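Local coordinates for uncharacterized protein (Bacteroides eggerthii DSM 20697, PDB 4ECO) that is of unknown function but folds as a leucine-rich repeat solenoid and probably binds other proteins, at residues 384-390 against 408-414; 418-422 against 445-451; 432-438 against 457-463. All coordinates share one frame; numbering follows the deposited sequence.

Contact 1: 384-390 against 408-414; sequences FAHNKLK and DFSYNEI
Phe384 N donates to Asp408 O at 2.8 Å, His386 N to Ser410 O and Asn387 N to Tyr411 O, so that 384-390 and 408-414 run alongside each other in the same direction where the chain leaves its strands. This turn follows the strand of a leucine-rich repeat, and Asn412 fills the asparagine position of its LxxLxLxxNxL consensus. Its CG lies beside the backbone N (chi1 -88°), which tucks the amide under the neighbouring turn. Asn412 OD1 accepts from Leu389 N at 2.9 Å, while Asn412 ND2 gives to Phe384 O at 3.0 Å and to Phe409 O at 2.9 Å, both acceptors close to the amide plane. Phe384 O is shared: Asn387 ND2 and Asn412 ND2 reach it from opposite faces of its plane.

Toward the core, Phe384 and Phe409 lie nearly parallel but slid apart, with CD1 of the first 3.6 Å from CE1 of the second. Nearer the surface, His386 and Tyr411 form an offset stack with ring centroids 4.2 Å apart; Tyr411 CB sits over the centre of the imidazole. A bend at chi2 (-53°) curls Lys390 round so that NZ meets Glu413 OE1 at 2.8 Å, from above the carboxylate plane, and also Lys388 O.

Three bonds fix the amide of Asn412, Asn387 is held likewise one turn back, and Asn443 repeats two of them one turn on, satisfying backbone groups that strand pairing misses.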
# COMPACT_ATOMS: atom_id res chain seq x y z
N PHE A 384 -7.81 -3.59 5.14
CA PHE A 384 -9.23 -3.72 4.88
C PHE A 384 -9.88 -2.38 5.16
O PHE A 384 -11.11 -2.29 5.30
CB PHE A 384 -9.83 -4.83 5.74
CG PHE A 384 -9.18 -6.18 5.59
CD1 PHE A 384 -8.07 -6.53 6.36
CD2 PHE A 384 -9.69 -7.12 4.69
CE1 PHE A 384 -7.48 -7.79 6.24
CE2 PHE A 384 -9.10 -8.39 4.57
CZ PHE A 384 -8.01 -8.72 5.36
N ALA A 385 -9.05 -1.33 5.25
CA ALA A 385 -9.50 0.02 5.57
C ALA A 385 -10.46 0.60 4.51
O ALA A 385 -10.39 0.24 3.34
CB ALA A 385 -8.31 0.94 5.72
N HIS A 386 -11.37 1.51 4.95
CA HIS A 386 -12.32 2.23 4.11
C HIS A 386 -13.20 1.28 3.34
O HIS A 386 -13.11 1.17 2.12
CB HIS A 386 -11.61 3.21 3.18
CG HIS A 386 -10.92 4.32 3.90
ND1 HIS A 386 -11.55 5.52 4.15
CD2 HIS A 386 -9.67 4.36 4.41
CE1 HIS A 386 -10.66 6.27 4.78
NE2 HIS A 386 -9.51 5.61 4.97
N ASN A 387 -14.04 0.57 4.08
CA ASN A 387 -15.05 -0.35 3.57
C ASN A 387 -16.26 -0.24 4.47
O ASN A 387 -16.37 0.73 5.23
CB ASN A 387 -14.53 -1.80 3.47
CG ASN A 387 -13.58 -2.06 2.34
OD1 ASN A 387 -13.97 -2.18 1.19
ND2 ASN A 387 -12.30 -2.25 2.65
N LYS A 388 -17.15 -1.23 4.41
CA LYS A 388 -18.37 -1.26 5.20
C LYS A 388 -18.43 -2.55 6.02
O LYS A 388 -19.50 -3.11 6.17
CB LYS A 388 -19.59 -1.13 4.26
CG LYS A 388 -19.70 0.21 3.52
CD LYS A 388 -21.11 0.44 2.95
CE LYS A 388 -22.07 1.03 3.95
NZ LYS A 388 -23.41 1.28 3.36
N LEU A 389 -17.28 -3.02 6.56
CA LEU A 389 -17.21 -4.27 7.33
C LEU A 389 -17.97 -4.18 8.63
O LEU A 389 -17.74 -3.24 9.40
CB LEU A 389 -15.76 -4.66 7.65
CG LEU A 389 -14.84 -5.12 6.53
CD1 LEU A 389 -13.45 -5.38 7.08
CD2 LEU A 389 -15.38 -6.37 5.83
N LYS A 390 -18.86 -5.16 8.91
CA LYS A 390 -19.62 -5.11 10.16
C LYS A 390 -18.84 -5.77 11.29
O LYS A 390 -19.09 -5.46 12.47
CB LYS A 390 -21.03 -5.78 10.05
CG LYS A 390 -21.90 -5.43 8.83
CD LYS A 390 -22.10 -3.94 8.58
CE LYS A 390 -22.57 -3.73 7.16
NZ LYS A 390 -22.36 -2.33 6.72
N ASP A 408 -4.89 -3.14 9.20
CA ASP A 408 -5.71 -1.94 9.18
C ASP A 408 -7.15 -2.28 8.91
O ASP A 408 -7.48 -2.78 7.82
CB ASP A 408 -5.18 -0.95 8.13
CG ASP A 408 -5.62 0.50 8.30
OD1 ASP A 408 -6.66 0.74 8.96
OD2 ASP A 408 -4.95 1.39 7.74
N PHE A 409 -8.00 -2.04 9.92
CA PHE A 409 -9.46 -2.21 9.83
C PHE A 409 -10.18 -0.85 10.00
O PHE A 409 -11.40 -0.82 10.17
CB PHE A 409 -9.99 -3.22 10.85
CG PHE A 409 -9.57 -4.65 10.64
CD1 PHE A 409 -10.17 -5.43 9.66
CD2 PHE A 409 -8.65 -5.24 11.49
CE1 PHE A 409 -9.79 -6.76 9.49
CE2 PHE A 409 -8.27 -6.57 11.32
CZ PHE A 409 -8.84 -7.32 10.31
N SER A 410 -9.41 0.27 9.94
CA SER A 410 -9.96 1.62 10.13
C SER A 410 -10.99 2.00 9.03
O SER A 410 -10.95 1.47 7.91
CB SER A 410 -8.87 2.68 10.23
OG SER A 410 -8.24 3.02 9.00
N TYR A 411 -11.94 2.88 9.39
CA TYR A 411 -12.98 3.37 8.52
C TYR A 411 -13.82 2.24 8.00
O TYR A 411 -13.85 1.97 6.80
CB TYR A 411 -12.41 4.18 7.38
CG TYR A 411 -12.04 5.58 7.75
CD1 TYR A 411 -12.99 6.60 7.73
CD2 TYR A 411 -10.72 5.92 8.06
CE1 TYR A 411 -12.64 7.92 8.03
CE2 TYR A 411 -10.35 7.24 8.33
CZ TYR A 411 -11.32 8.23 8.32
OH TYR A 411 -10.98 9.54 8.56
N ASN A 412 -14.49 1.57 8.92
CA ASN A 412 -15.42 0.48 8.65
C ASN A 412 -16.65 0.72 9.51
O ASN A 412 -16.86 1.84 9.99
CB ASN A 412 -14.77 -0.90 8.87
CG ASN A 412 -14.06 -1.44 7.64
OD1 ASN A 412 -14.68 -1.70 6.61
ND2 ASN A 412 -12.75 -1.63 7.73
N GLU A 413 -17.49 -0.32 9.67
CA GLU A 413 -18.72 -0.24 10.45
C GLU A 413 -18.72 -1.35 11.51
O GLU A 413 -19.77 -1.92 11.81
CB GLU A 413 -19.92 -0.34 9.51
CG GLU A 413 -20.25 1.01 8.92
CD GLU A 413 -20.83 1.00 7.52
OE1 GLU A 413 -21.87 0.35 7.30
OE2 GLU A 413 -20.25 1.70 6.66
N ILE A 414 -17.52 -1.65 12.06
CA ILE A 414 -17.33 -2.71 13.07
C ILE A 414 -18.01 -2.26 14.36
O ILE A 414 -17.81 -1.13 14.80
CB ILE A 414 -15.83 -3.05 13.25
CG1 ILE A 414 -15.26 -3.63 11.91
CG2 ILE A 414 -15.59 -3.99 14.43
CD1 ILE A 414 -13.79 -3.59 11.76

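Contact 2: 418-422 against 445-451; sequences DGKNF and ISKFPKE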
# COMPACT_ATOMS: atom_id res chain seq x y z
N ASP A 418 -25.73 -4.43 16.44
CA ASP A 418 -26.02 -4.75 17.84
C ASP A 418 -24.75 -4.72 18.74
O ASP A 418 -24.69 -5.42 19.75
CB ASP A 418 -26.73 -6.14 17.95
CG ASP A 418 -27.29 -6.48 19.34
OD1 ASP A 418 -28.18 -5.75 19.82
OD2 ASP A 418 -26.81 -7.46 19.96
N GLY A 419 -23.78 -3.86 18.39
CA GLY A 419 -22.54 -3.70 19.16
C GLY A 419 -21.60 -4.90 19.16
O GLY A 419 -20.76 -5.02 20.05
N LYS A 420 -21.72 -5.79 18.15
CA LYS A 420 -20.87 -6.98 18.05
C LYS A 420 -19.71 -6.68 17.11
O LYS A 420 -19.93 -6.23 15.98
CB LYS A 420 -21.69 -8.20 17.56
CG LYS A 420 -22.91 -8.54 18.42
CD LYS A 420 -22.56 -8.90 19.86
CE LYS A 420 -23.76 -8.90 20.77
NZ LYS A 420 -23.35 -8.87 22.20
N ASN A 421 -18.47 -6.92 17.59
CA ASN A 421 -17.25 -6.66 16.82
C ASN A 421 -16.86 -7.88 15.98
O ASN A 421 -16.04 -7.77 15.04
CB ASN A 421 -16.10 -6.29 17.76
CG ASN A 421 -16.44 -5.20 18.75
OD1 ASN A 421 -16.93 -4.12 18.39
ND2 ASN A 421 -16.20 -5.46 20.02
N PHE A 422 -17.47 -9.05 16.32
CA PHE A 422 -17.23 -10.34 15.66
C PHE A 422 -18.54 -10.99 15.35
O PHE A 422 -19.48 -10.88 16.15
CB PHE A 422 -16.36 -11.25 16.54
CG PHE A 422 -15.15 -10.56 17.15
CD1 PHE A 422 -14.00 -10.32 16.41
CD2 PHE A 422 -15.19 -10.10 18.47
CE1 PHE A 422 -12.91 -9.66 16.97
CE2 PHE A 422 -14.10 -9.43 19.03
CZ PHE A 422 -12.96 -9.23 18.28
N ILE A 445 -17.46 0.82 17.31
CA ILE A 445 -17.20 -0.07 18.44
C ILE A 445 -17.72 0.56 19.75
O ILE A 445 -17.18 1.59 20.18
CB ILE A 445 -15.68 -0.43 18.50
CG1 ILE A 445 -15.25 -1.24 17.26
CG2 ILE A 445 -15.31 -1.18 19.82
CD1 ILE A 445 -13.72 -1.28 17.03
N SER A 446 -18.73 -0.07 20.39
CA SER A 446 -19.32 0.40 21.67
C SER A 446 -18.95 -0.50 22.87
O SER A 446 -19.17 -0.11 24.02
CB SER A 446 -20.84 0.47 21.58
OG SER A 446 -21.37 -0.69 20.95
N LYS A 447 -18.42 -1.70 22.58
CA LYS A 447 -17.98 -2.72 23.52
C LYS A 447 -16.55 -3.02 23.24
O LYS A 447 -16.20 -3.22 22.07
CB LYS A 447 -18.87 -3.98 23.41
CG LYS A 447 -20.33 -3.79 23.79
CD LYS A 447 -20.52 -3.40 25.26
CE LYS A 447 -21.97 -3.18 25.57
NZ LYS A 447 -22.18 -2.86 27.00
N PHE A 448 -15.70 -3.04 24.27
CA PHE A 448 -14.26 -3.28 24.10
C PHE A 448 -14.01 -4.66 23.48
O PHE A 448 -14.57 -5.64 23.96
CB PHE A 448 -13.52 -3.15 25.42
CG PHE A 448 -12.01 -3.20 25.29
CD1 PHE A 448 -11.29 -2.08 24.92
CD2 PHE A 448 -11.31 -4.37 25.55
CE1 PHE A 448 -9.91 -2.12 24.80
CE2 PHE A 448 -9.93 -4.42 25.42
CZ PHE A 448 -9.24 -3.30 25.04
N PRO A 449 -13.15 -4.74 22.43
CA PRO A 449 -12.90 -6.06 21.79
C PRO A 449 -11.97 -6.98 22.61
O PRO A 449 -10.84 -7.28 22.22
CB PRO A 449 -12.28 -5.68 20.43
CG PRO A 449 -11.63 -4.34 20.68
CD PRO A 449 -12.42 -3.65 21.77
N LYS A 450 -12.51 -7.49 23.74
CA LYS A 450 -11.84 -8.36 24.72
C LYS A 450 -11.31 -9.64 24.07
O LYS A 450 -10.24 -10.12 24.45
CB LYS A 450 -12.81 -8.72 25.87
CG LYS A 450 -12.20 -9.64 26.94
CD LYS A 450 -13.09 -9.92 28.16
CE LYS A 450 -12.49 -10.98 29.05
NZ LYS A 450 -13.13 -11.02 30.39
N GLU A 451 -12.06 -10.19 23.10
CA GLU A 451 -11.72 -11.44 22.42
C GLU A 451 -10.36 -11.36 21.68
O GLU A 451 -9.79 -12.39 21.37
CB GLU A 451 -12.84 -11.84 21.45
CG GLU A 451 -14.18 -12.11 22.11
CD GLU A 451 -15.13 -10.94 22.34
OE1 GLU A 451 -14.77 -9.77 22.06
OE2 GLU A 451 -16.27 -11.22 22.78
O HOH W 1 -18.80 -2.99 19.89
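Across the outer loops of two successive leucine-rich repeat turns, on the side away from the strands, Asn421 of 418-422 faces the chain at 445-451. Its CG stands beside the backbone N (chi1 -50°), directing the amide at the next turn. Asn421 ND2 donates to Lys447 O at 3.0 Å with an N-H...O angle of 160°, arriving from above the carbonyl plane, and comes near the CA and CB of Pro449. Asn421 OD1 rests against Ile445, 3.5 Å from CG1. A water continues the link: it accepts from Lys447 N and lies 2.7 Å from Asn421 OD1 and 2.8 Å from Gly419 O.

Phe422 and Glu451 run antiparallel alongside each other. Glu451 OE1 lies at the edge of the Phe422 ring, near its plane, the carboxylate turned 71° from it. Glu451 CB is 3.6 Å from Phe422 CE2, and Pro449 CB is 4.2 Å from Phe422 CZ; Phe430 also meets this ring.

With an alanine in place of Asn421, Lys447 O would probably lose its ND2 donor, and the water, without OD1, be less firmly held. One amide and one water thus satisfy both backbone polar groups of Lys447, tying together loops with no direct backbone-to-backbone bond here.

Contact 3: 432-438 against 457-463; sequences GINVSSI and SPLSSIN
Two neighbouring parallel strands of the leucine-rich repeat solenoid, 435-439 and 461-463, pair here, with helix 451-454 between them in the chain. Ser437 is matched with Ser461 and Ile438 with Ile462. Backbone bonds set this register: Ile438 N donates to Ser461 O, and Ile438 O accepts from Asn463 N at 2.9 Å. At Ser436, where the chain turns a corner, the carbonyl O takes two donors, Ser460 N at 2.7 Å on a lone pair in the carbonyl plane and Ser461 N at 3.2 Å nearly head-on.

Hydroxyl contacts occupy one face of the pair. Ser437 OG, turned away from its backbone N (chi1 -173°), shares a hydrogen bond of 2.8 Å with Ser461 OG, and either could be the donor. Arg155 touches Ser437 and Phe158 touches Ser461, so an earlier part of the chain lies over this face.

Apolar packing fills the other face. The CG2 branch of Ile438 does the touching, 3.6 Å from Ile462 CG1 and 3.7 Å from Leu459 CD2; the two isoleucines project together from adjacent strands. Leu459 CD2 also reaches Val435 CG1 at 3.9 Å, and Phe453 of the helix packs on Leu459 and Ile462.

At the end of the contact beside helix 451-454, a serine hydroxyl joins the segments. Ser457 OG bonds to Leu452 O at the helix and accepts from Ile433 N at 3.0 Å, with an almost straight N-H...O angle of 177°.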
# COMPACT_ATOMS: atom_id res chain seq x y z
N GLY A 432 -8.44 -15.21 17.28
CA GLY A 432 -7.52 -14.09 17.48
C GLY A 432 -6.74 -13.74 16.24
O GLY A 432 -7.02 -14.25 15.15
N ILE A 433 -5.79 -12.81 16.38
CA ILE A 433 -4.96 -12.34 15.26
C ILE A 433 -3.50 -12.33 15.68
O ILE A 433 -3.16 -11.76 16.72
CB ILE A 433 -5.37 -10.93 14.72
CG1 ILE A 433 -6.91 -10.75 14.63
CG2 ILE A 433 -4.68 -10.62 13.37
CD1 ILE A 433 -7.37 -9.40 14.11
N ASN A 434 -2.64 -12.93 14.85
CA ASN A 434 -1.18 -13.00 15.02
C ASN A 434 -0.56 -11.72 14.46
O ASN A 434 0.07 -11.73 13.39
CB ASN A 434 -0.64 -14.24 14.30
CG ASN A 434 -1.07 -14.35 12.84
OD1 ASN A 434 -2.25 -14.22 12.49
ND2 ASN A 434 -0.09 -14.56 11.96
N VAL A 435 -0.78 -10.59 15.16
CA VAL A 435 -0.31 -9.28 14.71
C VAL A 435 0.11 -8.43 15.92
O VAL A 435 -0.45 -8.58 17.00
CB VAL A 435 -1.39 -8.56 13.84
CG1 VAL A 435 -2.63 -8.17 14.64
CG2 VAL A 435 -0.80 -7.35 13.13
N SER A 436 1.11 -7.56 15.72
CA SER A 436 1.64 -6.65 16.75
C SER A 436 0.76 -5.39 16.88
O SER A 436 0.59 -4.90 18.00
CB SER A 436 3.08 -6.26 16.43
OG SER A 436 3.94 -7.39 16.28
N SER A 437 0.19 -4.89 15.76
CA SER A 437 -0.62 -3.67 15.83
C SER A 437 -1.97 -3.82 15.11
O SER A 437 -2.03 -4.32 14.00
CB SER A 437 0.14 -2.49 15.23
OG SER A 437 -0.52 -1.25 15.40
N ILE A 438 -3.05 -3.34 15.75
CA ILE A 438 -4.37 -3.41 15.13
C ILE A 438 -4.93 -1.98 15.08
O ILE A 438 -4.91 -1.25 16.07
CB ILE A 438 -5.35 -4.46 15.77
CG1 ILE A 438 -6.64 -4.60 14.95
CG2 ILE A 438 -5.63 -4.21 17.25
CD1 ILE A 438 -7.37 -5.86 15.12
N SER A 457 -3.67 -12.57 21.36
CA SER A 457 -3.08 -11.91 20.19
C SER A 457 -1.84 -11.16 20.67
O SER A 457 -1.87 -10.59 21.77
CB SER A 457 -4.09 -10.98 19.51
OG SER A 457 -5.24 -11.71 19.12
N PRO A 458 -0.69 -11.27 19.95
CA PRO A 458 0.54 -10.64 20.45
C PRO A 458 0.56 -9.14 20.18
O PRO A 458 1.54 -8.59 19.67
CB PRO A 458 1.63 -11.39 19.68
CG PRO A 458 1.00 -11.80 18.42
CD PRO A 458 -0.46 -11.98 18.67
N LEU A 459 -0.52 -8.46 20.58
CA LEU A 459 -0.69 -7.03 20.36
C LEU A 459 0.17 -6.16 21.28
O LEU A 459 0.03 -6.21 22.50
CB LEU A 459 -2.17 -6.64 20.53
CG LEU A 459 -3.11 -7.16 19.48
CD1 LEU A 459 -4.52 -7.06 19.95
CD2 LEU A 459 -2.89 -6.48 18.15
N SER A 460 1.02 -5.34 20.68
CA SER A 460 1.84 -4.37 21.39
C SER A 460 1.18 -2.96 21.30
O SER A 460 1.48 -2.09 22.12
CB SER A 460 3.28 -4.36 20.86
OG SER A 460 3.39 -4.15 19.46
N SER A 461 0.28 -2.75 20.33
CA SER A 461 -0.42 -1.48 20.14
C SER A 461 -1.81 -1.68 19.53
O SER A 461 -2.01 -2.55 18.67
CB SER A 461 0.38 -0.53 19.27
OG SER A 461 0.51 -1.03 17.95
N ILE A 462 -2.78 -0.87 20.00
CA ILE A 462 -4.15 -0.89 19.53
C ILE A 462 -4.64 0.55 19.29
O ILE A 462 -4.41 1.44 20.10
CB ILE A 462 -5.07 -1.66 20.50
CG1 ILE A 462 -6.47 -1.92 19.90
CG2 ILE A 462 -5.13 -1.03 21.92
CD1 ILE A 462 -7.28 -3.00 20.58
N ASN A 463 -5.35 0.75 18.18
CA ASN A 463 -5.92 2.05 17.88
C ASN A 463 -7.40 1.91 17.88
O ASN A 463 -7.95 1.20 17.05
CB ASN A 463 -5.41 2.57 16.55
CG ASN A 463 -5.54 4.06 16.42
OD1 ASN A 463 -6.40 4.74 17.05
ND2 ASN A 463 -4.68 4.58 15.57
O HOH W 2 3.87 -8.74 18.94

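In the fold
All three contacts join successive turns of the same solenoid, with centres 14 to 16 Å apart. Contact 1 closes before the others open; contacts 2 and 3 interleave along the chain, because 432-438 and 445-451 both belong to the middle turn: contact 2 joins the turn of strand 404-408 to that of 435-439, and contact 3 joins the latter to that of 461-463. Strand 404-408 leads into contact 1 and pairs with 435-439. Phe409 packs on Ile433 and Ile438 of contact 3, while Ile414 touches Ile445 and Asn421 of contact 2; contacts 2 and 3 do not touch. Strand pairing, post-strand turn and outer loop thus join successive turns at different points around the coil.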